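Local coordinates for protein 3-polyprenyl-4-hydroxybenzoate decarboxylase and related decarboxylases (Pelotomaculum thermopropionicum SI, PDB 6H6V) that is a UbiD-family flavoprotein that binds flavin mononucleotide with manganese and potassium ions, and probably catalyses the reversible decarboxylation of aromatic acids, at residues 148-153 against 198-203. Sequence-based numbering, arbitrary orientation.
Sequences VSIHRL and LASQAT. With K (potassium ion), chain B; FMN (flavin mononucleotide), chain C.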
loop_
_atom_site.group_PDB
_atom_site.type_symbol
_atom_site.label_atom_id
_atom_site.label_comp_id
_atom_site.label_asym_id
_atom_site.label_seq_id
_atom_site.Cartn_x
_atom_site.Cartn_y
_atom_site.Cartn_z
ATOM N N VAL F 148 26.921 -20.042 -30.809
ATOM C CA VAL F 148 27.455 -18.736 -31.151
ATOM C C VAL F 148 26.944 -17.734 -30.118
ATOM O O VAL F 148 25.755 -17.751 -29.753
ATOM C CB VAL F 148 27.013 -18.276 -32.556
ATOM C CG1 VAL F 148 27.773 -17.026 -32.986
ATOM C CG2 VAL F 148 27.237 -19.379 -33.574
ATOM N N SER F 149 27.846 -16.876 -29.646
ATOM C CA SER F 149 27.500 -15.763 -28.766
ATOM C C SER F 149 28.542 -14.683 -28.951
ATOM O O SER F 149 29.596 -14.945 -29.510
ATOM C CB SER F 149 27.482 -16.219 -27.301
ATOM O OG SER F 149 28.584 -17.043 -26.958
ATOM N N ILE F 150 28.249 -13.474 -28.487
ATOM C CA ILE F 150 29.193 -12.369 -28.577
ATOM C C ILE F 150 29.709 -12.050 -27.180
ATOM O O ILE F 150 28.926 -11.987 -26.241
ATOM C CB ILE F 150 28.528 -11.111 -29.172
ATOM C CG1 ILE F 150 28.025 -11.395 -30.591
ATOM C CG2 ILE F 150 29.519 -9.949 -29.187
ATOM C CD1 ILE F 150 27.264 -10.255 -31.227
ATOM N N HIS F 151 31.018 -11.851 -27.048
ATOM C CA HIS F 151 31.639 -11.575 -25.754
ATOM C C HIS F 151 32.698 -10.527 -25.891
ATOM O O HIS F 151 33.459 -10.552 -26.854
ATOM C CB HIS F 151 32.287 -12.829 -25.184
ATOM C CG HIS F 151 31.345 -13.972 -25.043
ATOM N ND1 HIS F 151 30.777 -14.305 -23.841
ATOM C CD2 HIS F 151 30.835 -14.830 -25.955
ATOM C CE1 HIS F 151 29.955 -15.328 -24.014
ATOM N NE2 HIS F 151 29.976 -15.669 -25.291
ATOM N N ARG F 152 32.750 -9.608 -24.934
ATOM C CA ARG F 152 33.793 -8.591 -24.930
ATOM C C ARG F 152 35.154 -9.242 -24.662
ATOM O O ARG F 152 35.261 -10.190 -23.871
ATOM C CB ARG F 152 33.493 -7.491 -23.915
ATOM C CG ARG F 152 33.707 -7.854 -22.456
ATOM C CD ARG F 152 33.377 -6.663 -21.587
ATOM N NE ARG F 152 33.701 -6.922 -20.194
ATOM C CZ ARG F 152 32.947 -6.604 -19.143
ATOM N NH1 ARG F 152 31.751 -6.027 -19.272
ATOM N NH2 ARG F 152 33.389 -6.918 -17.932
ATOM N N LEU F 153 36.179 -8.754 -25.355
ATOM C CA LEU F 153 37.508 -9.342 -25.289
ATOM C C LEU F 153 38.496 -8.225 -25.062
ATOM O O LEU F 153 38.740 -7.410 -25.957
ATOM C CB LEU F 153 37.823 -10.092 -26.580
ATOM C CG LEU F 153 36.816 -11.190 -26.933
ATOM C CD1 LEU F 153 36.864 -11.544 -28.406
ATOM C CD2 LEU F 153 37.063 -12.416 -26.071
ATOM N N LEU F 198 22.845 -10.747 -35.302
ATOM C CA LEU F 198 21.525 -10.829 -34.709
ATOM C C LEU F 198 21.187 -12.251 -34.281
ATOM O O LEU F 198 20.595 -12.463 -33.234
ATOM C CB LEU F 198 20.471 -10.308 -35.681
ATOM C CG LEU F 198 19.033 -10.379 -35.175
ATOM C CD1 LEU F 198 18.864 -9.629 -33.849
ATOM C CD2 LEU F 198 18.132 -9.801 -36.232
ATOM N N ALA F 199 21.581 -13.222 -35.086
ATOM C CA ALA F 199 21.361 -14.626 -34.756
ATOM C C ALA F 199 22.174 -15.089 -33.559
ATOM O O ALA F 199 21.713 -15.953 -32.816
ATOM C CB ALA F 199 21.668 -15.499 -35.957
ATOM N N SER F 200 23.363 -14.525 -33.357
ATOM C CA SER F 200 24.171 -14.859 -32.182
ATOM C C SER F 200 23.452 -14.515 -30.891
ATOM O O SER F 200 23.721 -15.134 -29.858
ATOM C CB SER F 200 25.522 -14.147 -32.199
ATOM O OG SER F 200 25.361 -12.759 -32.016
ATOM N N GLN F 201 22.551 -13.537 -30.954
ATOM C CA GLN F 201 21.720 -13.133 -29.817
ATOM C C GLN F 201 20.427 -13.899 -29.661
ATOM O O GLN F 201 19.708 -13.665 -28.715
ATOM C CB GLN F 201 21.356 -11.651 -29.957
ATOM C CG GLN F 201 22.538 -10.738 -30.040
ATOM C CD GLN F 201 23.446 -10.953 -28.866
ATOM O OE1 GLN F 201 24.555 -11.503 -29.010
ATOM N NE2 GLN F 201 22.965 -10.556 -27.674
ATOM N N ALA F 202 20.102 -14.785 -30.595
ATOM C CA ALA F 202 18.871 -15.565 -30.488
ATOM C C ALA F 202 18.990 -16.425 -29.246
ATOM O O ALA F 202 20.073 -16.982 -28.929
ATOM C CB ALA F 202 18.645 -16.433 -31.713
ATOM N N THR F 203 17.886 -16.510 -28.530
ATOM C CA THR F 203 17.908 -17.089 -27.207
ATOM C C THR F 203 17.001 -18.325 -27.265
ATOM O O THR F 203 15.808 -18.210 -27.540
ATOM C CB THR F 203 17.599 -16.002 -26.150
ATOM O OG1 THR F 203 17.841 -16.529 -24.854
ATOM C CG2 THR F 203 16.182 -15.419 -26.262
HETATM K K K B . 22.902 -17.331 -28.364
HETATM N N1 FMN C . 27.655 -11.759 -23.057
HETATM C C2 FMN C . 28.653 -11.989 -22.172
HETATM O O2 FMN C . 28.547 -12.983 -21.413
HETATM N N3 FMN C . 29.748 -11.195 -22.091
HETATM C C4 FMN C . 29.929 -10.130 -22.886
HETATM O O4 FMN C . 30.953 -9.398 -22.839
HETATM C C4A FMN C . 28.868 -9.850 -23.856
HETATM N N5 FMN C . 28.988 -8.824 -24.670
HETATM C C5A FMN C . 28.043 -8.563 -25.567
HETATM C C6 FMN C . 28.268 -7.475 -26.376
HETATM C C7 FMN C . 27.340 -7.141 -27.330
HETATM C C7M FMN C . 27.744 -5.947 -28.136
HETATM C C8 FMN C . 26.073 -7.956 -27.496
HETATM C C8M FMN C . 24.984 -7.653 -28.499
HETATM C C9 FMN C . 25.868 -9.053 -26.669
HETATM C C9A FMN C . 26.812 -9.396 -25.695
HETATM N N10 FMN C . 26.682 -10.500 -24.828
HETATM C C10 FMN C . 27.697 -10.722 -23.897
HETATM C "C1'" FMN C . 25.493 -11.360 -24.797
HETATM C "C2'" FMN C . 25.558 -12.710 -25.465
HETATM O "O2'" FMN C . 26.325 -12.744 -26.678
HETATM C "C3'" FMN C . 24.123 -12.996 -25.804
HETATM O "O3'" FMN C . 23.285 -12.785 -24.683
HETATM C "C4'" FMN C . 23.976 -14.390 -26.320
HETATM O "O4'" FMN C . 22.583 -14.464 -26.716
HETATM C "C5'" FMN C . 24.431 -15.483 -25.322
HETATM O "O5'" FMN C . 23.632 -16.667 -25.529
HETATM P P FMN C . 24.070 -18.218 -25.684
HETATM O O1P FMN C . 24.980 -18.395 -24.493
HETATM O O2P FMN C . 22.737 -18.945 -25.738
HETATM O O3P FMN C . 24.789 -18.328 -27.001
#
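Ser200 meets Val148 and Ile150 in the FMN pocket of this UbiD-family enzyme. Strand 146-157, in the antiparallel sheet of the FMN-binding, Rift-related domain, supplies one wall, and the C-terminal part of helix 194-200 faces it. Ser200 CB lies 3.7 Å from Val148 CG1. Ser200 OG hydrogen-bonds back to Leu197 O, which satisfies it. The same OG rests against CG1 and CD1 of Ile150. The carbonyls of Ser200 and Val148 both turn to one potassium ion, Ser200 O at 2.8 Å and Val148 O at a longer 3.2 Å. Gln201 starts out away from the strand. With CG anti to its own carbonyl carbon (chi1 -58°) and the chain bent at chi2 (-55°), its amide comes back beside the ribityl chain and the dimethyl end of the flavin. There OE1 comes 3.7 Å from Ile150 CD1, the two side chains crossing at about a right angle. The other branch of Ile150, CG2, lies 3.9 Å from FMN C6. Cutting Ile150 back to an alanine is likely to open a gap between Ser200, Gln201 and the flavin ring, and leave the Gln201 amide less confined. Ala202 adds its carbonyl to the potassium site. Glu210 and FMN oxygens, of phosphate and ribityl chain, are further ligands. Ile150 grips the ribityl hydroxyl twice: its N donates to FMN O2', and O2' donates to Ile150 O, each at 2.7 Å.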